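Local coordinates for hypothetical protein (Geobacillus stearothermophilus, PDB 1U84) that is of unknown function but folds as a small, all-helical single-chain protein belonging to the DUF1871 family, at residues 31-36 / 55-60; 20-23 / 29-32. One frame throughout, in Å; residues are numbered along the deposited sequence.

Interaction 1: residues 31-36 / 55-60; sequences DVEAAS and QSIYEF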
ATOM      1  N   ASP A  31      -8.443   6.462  -2.172  1.00  9.28           N
ATOM      2  CA  ASP A  31      -7.468   7.361  -2.826  1.00 10.12           C
ATOM      3  C   ASP A  31      -6.522   8.034  -1.844  1.00  9.72           C
ATOM      4  O   ASP A  31      -5.319   8.200  -2.141  1.00  8.74           O
ATOM      5  CB  ASP A  31      -8.181   8.437  -3.660  1.00 10.82           C
ATOM      6  CG  ASP A  31      -8.911   7.870  -4.859  1.00 14.68           C
ATOM      7  OD1 ASP A  31      -8.668   6.704  -5.255  1.00 14.96           O
ATOM      8  OD2 ASP A  31      -9.721   8.623  -5.423  1.00 20.81           O
ATOM      9  N   VAL A  32      -7.030   8.410  -0.676  1.00  8.58           N
ATOM     10  CA  VAL A  32      -6.212   9.104   0.339  1.00  8.55           C
ATOM     11  C   VAL A  32      -5.141   8.123   0.872  1.00  7.75           C
ATOM     12  O   VAL A  32      -3.938   8.429   0.916  1.00  7.85           O
ATOM     13  CB  VAL A  32      -7.110   9.621   1.457  1.00  9.53           C
ATOM     14  CG1 VAL A  32      -6.291  10.121   2.646  1.00  7.85           C
ATOM     15  CG2 VAL A  32      -8.003  10.725   0.900  1.00  6.66           C
ATOM     16  N   GLU A  33      -5.605   6.924   1.229  1.00  7.52           N
ATOM     17  CA  GLU A  33      -4.728   5.925   1.814  1.00  7.86           C
ATOM     18  C   GLU A  33      -3.713   5.429   0.788  1.00  8.21           C
ATOM     19  O   GLU A  33      -2.524   5.236   1.135  1.00  7.74           O
ATOM     20  CB  GLU A  33      -5.575   4.773   2.373  1.00  8.20           C
ATOM     21  CG  GLU A  33      -6.489   5.192   3.544  1.00  9.17           C
ATOM     22  CD  GLU A  33      -7.628   6.094   3.135  1.00 10.07           C
ATOM     23  OE1 GLU A  33      -8.183   5.909   2.029  1.00  8.09           O
ATOM     24  OE2 GLU A  33      -7.982   6.990   3.928  1.00 13.61           O
ATOM     25  N   ALA A  34      -4.153   5.253  -0.460  1.00  7.36           N
ATOM     26  CA  ALA A  34      -3.223   4.866  -1.538  1.00  7.54           C
ATOM     27  C   ALA A  34      -2.106   5.888  -1.732  1.00  7.02           C
ATOM     28  O   ALA A  34      -0.935   5.497  -1.868  1.00  7.58           O
ATOM     29  CB  ALA A  34      -3.960   4.615  -2.830  1.00  7.50           C
ATOM     30  N   ALA A  35      -2.457   7.186  -1.706  1.00  7.36           N
ATOM     31  CA  ALA A  35      -1.416   8.220  -1.833  1.00  6.59           C
ATOM     32  C   ALA A  35      -0.393   8.116  -0.688  1.00  6.55           C
ATOM     33  O   ALA A  35       0.822   8.287  -0.917  1.00  7.34           O
ATOM     34  CB  ALA A  35      -2.063   9.606  -1.835  1.00  6.50           C
ATOM     35  N   SER A  36      -0.900   7.851   0.525  1.00  6.75           N
ATOM     36  CA  SER A  36      -0.051   7.764   1.699  1.00  8.07           C
ATOM     37  C   SER A  36       0.862   6.555   1.608  1.00  7.00           C
ATOM     38  O   SER A  36       2.054   6.637   1.936  1.00  8.73           O
ATOM     39  CB  SER A  36      -0.902   7.718   2.975  1.00  9.54           C
ATOM     40  OG  SER A  36      -1.552   8.965   3.171  1.00 14.39           O
ATOM     41  N   GLN A  55      -0.150  -0.648   7.775  1.00  7.94           N
ATOM     42  CA  GLN A  55      -1.046  -0.968   8.874  1.00  9.24           C
ATOM     43  C   GLN A  55      -1.500   0.322   9.570  1.00  9.30           C
ATOM     44  O   GLN A  55      -2.701   0.506   9.803  1.00 10.54           O
ATOM     45  CB  GLN A  55      -0.351  -1.916   9.865  1.00 10.07           C
ATOM     46  CG  GLN A  55      -1.301  -2.453  10.941  1.00 10.75           C
ATOM     47  CD  GLN A  55      -0.586  -3.378  11.883  1.00 12.06           C
ATOM     48  OE1 GLN A  55       0.442  -3.022  12.441  1.00 16.69           O
ATOM     49  NE2 GLN A  55      -1.113  -4.589  12.032  1.00 11.75           N
ATOM     50  N   SER A  56      -0.570   1.225   9.860  1.00  9.42           N
ATOM     51  CA  SER A  56      -0.906   2.483  10.559  1.00 10.24           C
ATOM     52  C   SER A  56      -1.843   3.378   9.761  1.00  9.76           C
ATOM     53  O   SER A  56      -2.813   3.958  10.310  1.00 10.56           O
ATOM     54  CB  SER A  56       0.371   3.239  10.947  1.00 11.23           C
ATOM     55  OG  SER A  56       1.190   2.421  11.776  1.00 16.11           O
ATOM     56  N   ILE A  57      -1.547   3.499   8.462  1.00  9.60           N
ATOM     57  CA  ILE A  57      -2.356   4.299   7.527  1.00  9.15           C
ATOM     58  C   ILE A  57      -3.814   3.817   7.554  1.00  9.05           C
ATOM     59  O   ILE A  57      -4.765   4.620   7.660  1.00 10.33           O
ATOM     60  CB  ILE A  57      -1.751   4.247   6.072  1.00  8.83           C
ATOM     61  CG1 ILE A  57      -0.451   5.069   6.014  1.00  9.22           C
ATOM     62  CG2 ILE A  57      -2.796   4.749   5.064  1.00  9.38           C
ATOM     63  CD1 ILE A  57       0.426   4.775   4.826  1.00 10.15           C
ATOM     64  N   TYR A  58      -3.995   2.500   7.464  1.00  8.04           N
ATOM     65  CA  TYR A  58      -5.348   1.945   7.354  1.00  8.30           C
ATOM     66  C   TYR A  58      -6.019   1.891   8.710  1.00  9.62           C
ATOM     67  O   TYR A  58      -7.242   2.056   8.770  1.00  9.77           O
ATOM     68  CB  TYR A  58      -5.347   0.563   6.653  1.00  8.32           C
ATOM     69  CG  TYR A  58      -5.318   0.678   5.155  1.00  7.39           C
ATOM     70  CD1 TYR A  58      -4.156   1.086   4.480  1.00  7.44           C
ATOM     71  CD2 TYR A  58      -6.435   0.359   4.396  1.00  8.55           C
ATOM     72  CE1 TYR A  58      -4.139   1.216   3.098  1.00  7.60           C
ATOM     73  CE2 TYR A  58      -6.420   0.458   2.997  1.00  6.54           C
ATOM     74  CZ  TYR A  58      -5.253   0.897   2.350  1.00  5.86           C
ATOM     75  OH  TYR A  58      -5.216   1.035   0.969  1.00  9.24           O
ATOM     76  N   GLU A  59      -5.242   1.709   9.783  1.00 10.88           N
ATOM     77  CA  GLU A  59      -5.843   1.772  11.122  1.00 12.75           C
ATOM     78  C   GLU A  59      -6.357   3.199  11.412  1.00 12.60           C
ATOM     79  O   GLU A  59      -7.443   3.361  11.978  1.00 13.88           O
ATOM     80  CB  GLU A  59      -4.882   1.322  12.204  1.00 13.80           C
ATOM     81  CG  GLU A  59      -5.600   1.239  13.536  1.00 18.33           C
ATOM     82  CD  GLU A  59      -4.739   0.689  14.637  1.00 24.45           C
ATOM     83  OE1 GLU A  59      -3.532   0.429  14.397  1.00 27.45           O
ATOM     84  OE2 GLU A  59      -5.279   0.520  15.759  1.00 28.94           O
ATOM     85  N   PHE A  60      -5.595   4.226  11.027  1.00 12.82           N
ATOM     86  CA  PHE A  60      -6.087   5.595  11.211  1.00 13.44           C
ATOM     87  C   PHE A  60      -7.380   5.781  10.420  1.00 12.85           C
ATOM     88  O   PHE A  60      -8.363   6.370  10.930  1.00 13.11           O
ATOM     89  CB  PHE A  60      -5.110   6.674  10.758  1.00 14.54           C
ATOM     90  CG  PHE A  60      -5.704   8.052  10.808  1.00 15.26           C
ATOM     91  CD1 PHE A  60      -5.913   8.668  12.037  1.00 17.25           C
ATOM     92  CD2 PHE A  60      -6.121   8.703   9.653  1.00 16.97           C
ATOM     93  CE1 PHE A  60      -6.494   9.946  12.120  1.00 18.58           C
ATOM     94  CE2 PHE A  60      -6.705   9.994   9.718  1.00 17.16           C
ATOM     95  CZ  PHE A  60      -6.886  10.601  10.961  1.00 18.93           C
TER

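Interaction 2: residues 20-23 / 29-32; sequences WDPF and AYDV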
ATOM      1  N   TRP A  20      -6.350  -3.600  -3.535  1.00 11.39           N
ATOM      2  CA  TRP A  20      -6.217  -4.372  -2.297  1.00 10.54           C
ATOM      3  C   TRP A  20      -7.568  -4.485  -1.557  1.00 11.28           C
ATOM      4  O   TRP A  20      -7.961  -5.576  -1.107  1.00 11.89           O
ATOM      5  CB  TRP A  20      -5.175  -3.713  -1.398  1.00 11.19           C
ATOM      6  CG  TRP A  20      -4.706  -4.535  -0.251  1.00 10.10           C
ATOM      7  CD1 TRP A  20      -4.344  -5.869  -0.258  1.00 12.35           C
ATOM      8  CD2 TRP A  20      -4.467  -4.061   1.055  1.00  9.51           C
ATOM      9  NE1 TRP A  20      -3.916  -6.247   0.985  1.00  9.37           N
ATOM     10  CE2 TRP A  20      -3.954  -5.145   1.814  1.00 10.51           C
ATOM     11  CE3 TRP A  20      -4.596  -2.798   1.670  1.00  8.51           C
ATOM     12  CZ2 TRP A  20      -3.623  -5.010   3.159  1.00 10.12           C
ATOM     13  CZ3 TRP A  20      -4.259  -2.666   3.010  1.00 10.69           C
ATOM     14  CH2 TRP A  20      -3.762  -3.768   3.741  1.00 12.20           C
ATOM     15  N   ASP A  21      -8.280  -3.357  -1.487  1.00 10.40           N
ATOM     16  CA  ASP A  21      -9.677  -3.311  -1.010  1.00 11.26           C
ATOM     17  C   ASP A  21      -9.936  -4.245   0.196  1.00 11.29           C
ATOM     18  O   ASP A  21     -10.778  -5.172   0.129  1.00 12.02           O
ATOM     19  CB  ASP A  21     -10.658  -3.570  -2.171  1.00 11.94           C
ATOM     20  CG  ASP A  21     -12.111  -3.261  -1.798  1.00 13.27           C
ATOM     21  OD1 ASP A  21     -12.358  -2.689  -0.705  1.00 12.07           O
ATOM     22  OD2 ASP A  21     -13.009  -3.604  -2.607  1.00 16.82           O
ATOM     23  N   PRO A  22      -9.242  -4.014   1.316  1.00 11.18           N
ATOM     24  CA  PRO A  22      -9.337  -4.895   2.486  1.00 12.08           C
ATOM     25  C   PRO A  22     -10.709  -4.930   3.135  1.00 13.04           C
ATOM     26  O   PRO A  22     -11.018  -5.892   3.829  1.00 14.49           O
ATOM     27  CB  PRO A  22      -8.341  -4.290   3.467  1.00 13.56           C
ATOM     28  CG  PRO A  22      -8.232  -2.846   3.033  1.00 10.84           C
ATOM     29  CD  PRO A  22      -8.276  -2.916   1.553  1.00  9.89           C
ATOM     30  N   PHE A  23     -11.539  -3.918   2.884  1.00 12.29           N
ATOM     31  CA  PHE A  23     -12.847  -3.886   3.556  1.00 12.44           C
ATOM     32  C   PHE A  23     -14.028  -4.023   2.587  1.00 11.88           C
ATOM     33  O   PHE A  23     -15.183  -3.789   2.963  1.00 12.02           O
ATOM     34  CB  PHE A  23     -12.941  -2.631   4.428  1.00 12.58           C
ATOM     35  CG  PHE A  23     -11.915  -2.593   5.520  1.00 12.16           C
ATOM     36  CD1 PHE A  23     -11.837  -3.634   6.450  1.00 15.15           C
ATOM     37  CD2 PHE A  23     -10.996  -1.547   5.598  1.00 11.56           C
ATOM     38  CE1 PHE A  23     -10.867  -3.614   7.476  1.00 16.84           C
ATOM     39  CE2 PHE A  23     -10.013  -1.522   6.608  1.00 12.95           C
ATOM     40  CZ  PHE A  23      -9.949  -2.571   7.533  1.00 14.37           C
ATOM     41  N   ALA A  29     -12.503   3.746  -3.027  1.00 14.92           N
ATOM     42  CA  ALA A  29     -12.754   4.245  -1.691  1.00 13.60           C
ATOM     43  C   ALA A  29     -11.463   4.626  -0.954  1.00 11.92           C
ATOM     44  O   ALA A  29     -11.515   5.062   0.206  1.00 11.10           O
ATOM     45  CB  ALA A  29     -13.534   3.193  -0.870  1.00 13.77           C
ATOM     46  N   TYR A  30     -10.314   4.410  -1.603  1.00 10.21           N
ATOM     47  CA  TYR A  30      -9.022   4.481  -0.871  1.00  8.70           C
ATOM     48  C   TYR A  30      -8.004   5.448  -1.427  1.00  9.37           C
ATOM     49  O   TYR A  30      -6.803   5.289  -1.186  1.00 10.23           O
ATOM     50  CB  TYR A  30      -8.366   3.092  -0.826  1.00  8.70           C
ATOM     51  CG  TYR A  30      -9.218   1.975  -0.237  1.00  7.45           C
ATOM     52  CD1 TYR A  30      -9.191   1.695   1.133  1.00  7.38           C
ATOM     53  CD2 TYR A  30      -9.979   1.155  -1.083  1.00  8.95           C
ATOM     54  CE1 TYR A  30      -9.957   0.656   1.664  1.00  7.97           C
ATOM     55  CE2 TYR A  30     -10.752   0.102  -0.563  1.00  9.22           C
ATOM     56  CZ  TYR A  30     -10.693  -0.170   0.781  1.00  8.13           C
ATOM     57  OH  TYR A  30     -11.437  -1.213   1.267  1.00  9.99           O
ATOM     58  N   ASP A  31      -8.443   6.462  -2.172  1.00  9.28           N
ATOM     59  CA  ASP A  31      -7.468   7.361  -2.826  1.00 10.12           C
ATOM     60  C   ASP A  31      -6.522   8.034  -1.844  1.00  9.72           C
ATOM     61  O   ASP A  31      -5.319   8.200  -2.141  1.00  8.74           O
ATOM     62  CB  ASP A  31      -8.181   8.437  -3.660  1.00 10.82           C
ATOM     63  CG  ASP A  31      -8.911   7.870  -4.859  1.00 14.68           C
ATOM     64  OD1 ASP A  31      -8.668   6.704  -5.255  1.00 14.96           O
ATOM     65  OD2 ASP A  31      -9.721   8.623  -5.423  1.00 20.81           O
ATOM     66  N   VAL A  32      -7.030   8.410  -0.676  1.00  8.58           N
ATOM     67  CA  VAL A  32      -6.212   9.104   0.339  1.00  8.55           C
ATOM     68  C   VAL A  32      -5.141   8.123   0.872  1.00  7.75           C
ATOM     69  O   VAL A  32      -3.938   8.429   0.916  1.00  7.85           O
ATOM     70  CB  VAL A  32      -7.110   9.621   1.457  1.00  9.53           C
ATOM     71  CG1 VAL A  32      -6.291  10.121   2.646  1.00  7.85           C
ATOM     72  CG2 VAL A  32      -8.003  10.725   0.900  1.00  6.66           C
TER

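Interaction 1: residues 31-36 / 55-60
Ile57 and Tyr58, neighbours on helix 47-62, both touch CB of Glu33, the first with its CG2 methyl and the second with its ring. The ring of Tyr58 presents a face to CB of Glu33, which sits 4.2 Å from the ring centroid and 27° off the normal, a CH-pi contact made by the glutamate's methylene rather than by its charge. On the Ile57 side the same CB lies 3.9 Å from CG2, the two side chains slanting across each other. Glu33 can offer its hydrocarbon base in this way because its chain bends at chi2, turning the carboxylate away from helix 47-62. One turn further along helix 31-41, Ser36 meets the other branch of Ile57: CD1 reaches to 3.7 Å from Ser36 CB and equally close to the backbone carbon C of Ser36. With CG1 set anti to its own carbonyl carbon (chi1 -72°) and CD1 extended beyond it, the isoleucine spreads its two branches along helix 31-41, CG2 against Glu33 and CD1 against Ser36. Beyond this pair of helices, Tyr58 also meets Trp20 edge-to-face and touches Ile17, which ties the contact to helix 8-20. The axes of segments 31-36 and 55-60 approach to 9.9 Å, with an angle of 159° between their directions, the near-antiparallel packing of two helices in a compact all-alpha fold.

Interaction 2: residues 20-23 / 29-32
Tyr30 brings its phenolic oxygen into the turn that follows helix 8-20, where two hydrogen bonds grip it. The hydroxyl donates to Asp21 OD1 at 2.6 Å, meeting the lone pair that faces away from the other carboxylate oxygen; OD1 lies in the plane of the ring, at its edge, while the carboxylate itself is turned 65° from that plane. Asp21 holds CG anti to the backbone N (chi1 -169°), which carries OD1 to the hydroxyl. In return, Tyr30 OH accepts the backbone N-H of Phe23 at 3.2 Å, with an N-H...O angle of 156°. Pro22, between the two in sequence, adds an apolar contact, its CD 3.7 Å from Tyr30 CZ. The bonds bridge a helix-loop-helix connection: Asp21, with positive phi, is where the chain leaves helix 8-20, and Tyr30 occupies the N-cap position of helix 31-41. Replacing Tyr30 by a phenylalanine would probably leave the Phe23 N-H without its acceptor and deprive Asp21 OD1 of the hydroxyl donor. Asp21 is positioned in turn by the loop it helps to close, since OD1 also accepts from Leu25 N and OD2 from Gly26 N. Further out, Pro22 CG rests 3.8 Å above the ring plane of Trp20, displaced toward the rim, and the Phe23 ring meets that of Phe62.

Overall arrangement
Interactions 1 and 2 adjoin, with centres about 8 Å apart, and show how one aromatic side chain can couple two neighbouring contacts. Tyr58 of interaction 1 reaches into interaction 2: its CE2 lies 3.6 Å from Tyr30 CD1 and 3.8 Å from Pro22 CG, and its CZ is 3.8 Å from Trp20 CZ3. The segments also overlap in sequence, sharing Asp31 and Val32 at the start of helix 31-41. Interaction 2 joins the start of that helix to the turn after helix 8-20, while interaction 1 packs its following turns against helix 47-62. One is mainly polar and local, the other apolar and between helices more distant in sequence.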